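Local coordinates for dnab-like replicative helicase (Bacillus phage SPP1, PDB 3BH0), which probably hydrolyses ATP to unwind duplex DNA as a DnaB-family replicative helicase, of which this chain is the C-terminal ATPase domain, at residues A[57-60]-A[61-64]. Residues are numbered along the deposited sequence; the frame is centred on the assembly and turned at random.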
loop_
_atom_site.group_PDB
_atom_site.type_symbol
_atom_site.label_atom_id
_atom_site.label_comp_id
_atom_site.label_asym_id
_atom_site.label_seq_id
_atom_site.Cartn_x
_atom_site.Cartn_y
_atom_site.Cartn_z
ATOM N N GLU A 57 9.801 -3.278 11.323
ATOM C CA GLU A 57 11.072 -2.670 10.954
ATOM C C GLU A 57 10.942 -1.580 9.915
ATOM O O GLU A 57 11.859 -0.797 9.741
ATOM C CB GLU A 57 12.067 -3.738 10.470
ATOM C CG GLU A 57 12.609 -4.640 11.571
ATOM C CD GLU A 57 13.216 -3.862 12.736
ATOM O OE1 GLU A 57 14.002 -2.908 12.490
ATOM O OE2 GLU A 57 12.897 -4.207 13.904
ATOM N N LEU A 58 9.820 -1.551 9.207
ATOM C CA LEU A 58 9.563 -0.496 8.238
ATOM C C LEU A 58 9.007 0.728 8.968
ATOM O O LEU A 58 9.371 1.863 8.658
ATOM C CB LEU A 58 8.611 -0.985 7.128
ATOM C CG LEU A 58 7.928 0.070 6.240
ATOM C CD1 LEU A 58 8.931 0.713 5.294
ATOM C CD2 LEU A 58 6.732 -0.505 5.470
ATOM N N ASP A 59 8.126 0.471 9.934
ATOM C CA ASP A 59 7.592 1.498 10.819
ATOM C C ASP A 59 8.693 2.118 11.686
ATOM O O ASP A 59 8.624 3.291 12.023
ATOM C CB ASP A 59 6.448 0.933 11.678
ATOM C CG ASP A 59 5.276 0.432 10.843
ATOM O OD1 ASP A 59 5.192 0.800 9.657
ATOM O OD2 ASP A 59 4.442 -0.340 11.363
ATOM N N ARG A 60 9.715 1.335 12.020
ATOM C CA ARG A 60 10.899 1.862 12.698
ATOM C C ARG A 60 11.567 2.948 11.856
ATOM O O ARG A 60 11.938 4.004 12.386
ATOM C CB ARG A 60 11.905 0.751 13.021
ATOM C CG ARG A 60 12.773 1.028 14.259
ATOM C CD ARG A 60 13.739 -0.137 14.583
ATOM N NE ARG A 60 15.012 -0.036 13.848
ATOM C CZ ARG A 60 16.088 -0.812 14.046
ATOM N NH1 ARG A 60 16.085 -1.774 14.970
ATOM N NH2 ARG A 60 17.189 -0.624 13.318
ATOM N N MET A 61 11.704 2.705 10.551
ATOM C CA MET A 61 12.341 3.675 9.651
ATOM C C MET A 61 11.492 4.927 9.418
ATOM O O MET A 61 12.026 6.044 9.392
ATOM C CB MET A 61 12.683 3.032 8.304
ATOM C CG MET A 61 13.671 1.861 8.363
ATOM S SD MET A 61 13.863 1.055 6.749
ATOM C CE MET A 61 14.985 2.188 5.932
ATOM N N THR A 62 10.180 4.733 9.249
ATOM C CA THR A 62 9.262 5.812 8.884
ATOM C C THR A 62 8.610 6.499 10.086
ATOM O O THR A 62 8.298 7.689 10.023
ATOM C CB THR A 62 8.133 5.316 7.950
ATOM O OG1 THR A 62 7.309 4.364 8.642
ATOM C CG2 THR A 62 8.697 4.703 6.656
ATOM N N TYR A 63 8.421 5.737 11.171
ATOM C CA TYR A 63 7.640 6.139 12.356
ATOM C C TYR A 63 6.144 6.220 12.057
ATOM O O TYR A 63 5.387 6.885 12.764
ATOM C CB TYR A 63 8.210 7.390 13.079
ATOM C CG TYR A 63 9.414 7.031 13.950
ATOM C CD1 TYR A 63 10.717 7.306 13.527
ATOM C CD2 TYR A 63 9.246 6.348 15.164
ATOM C CE1 TYR A 63 11.819 6.952 14.302
ATOM C CE2 TYR A 63 10.344 5.991 15.948
ATOM C CZ TYR A 63 11.625 6.300 15.514
ATOM O OH TYR A 63 12.716 5.936 16.277
ATOM N N GLY A 64 5.738 5.486 11.016
ATOM C CA GLY A 64 4.359 5.470 10.530
ATOM C C GLY A 64 4.165 6.407 9.355
ATOM O O GLY A 64 4.984 7.309 9.116
HETATM O O HOH W 1 4.979 3.177 7.928
#
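Thr-62 and Leu-58 meet one turn apart at the C-terminal end of a short helix, where the amide N of Thr-62 gives a 3.0 Å hydrogen bond to O of Leu-58. One residue further on, N of Tyr-63 donates to O of Asp-59 at 2.6 Å as the chain leaves the helix. Tyr-63 has a positive phi, and Gly-64 follows with phi 97° and psi 161°, a conformation that suits a residue with no side chain to meet the carbonyl O before it.

Threonine suits its place by offering a hydroxyl to the turn and a methyl to Leu-58. With chi1 at 65°, OG1 sits between its own backbone N and carbonyl carbon, and there it accepts from N of Gly-64 at 3.1 Å, forming an ST turn. A water 2.7 Å from OG1 of Thr-62 also donates to OD1 of Asp-59, bridging two side chains too far apart to bond directly. Buried Asp-59 brings two oxygens to the preceding loop: Ser-53 OG bonds to OD1 and Gly-54 N to OD2.

Apolar packing within the turn is slight, CD1 of Leu-58 lying 4.2 Å from CG2 of Thr-62. CG of Met-61 touches backbone instead, 3.5 Å from O of Glu-57. The large side chains of Arg-60 and Tyr-63 fit the exposed side, where O of Arg-60 stands 3.5 Å above one face of the Tyr-63 ring, toward its rim. NE of Arg-60 and OE1 of Glu-57 are 3.3 Å apart, but the oxygen lies above the guanidinium plane toward its rim, so no N-H points at it and charge holds the pair.

Helix 56-62 rests on the sheet of this P-loop NTPase domain: apolar Leu-58 and Met-61 pack on Ile-283 of strand 278-286, Met-61 also on Val-294 of strand 292-299, and Thr-62 on Ile-259 of strand 259-265.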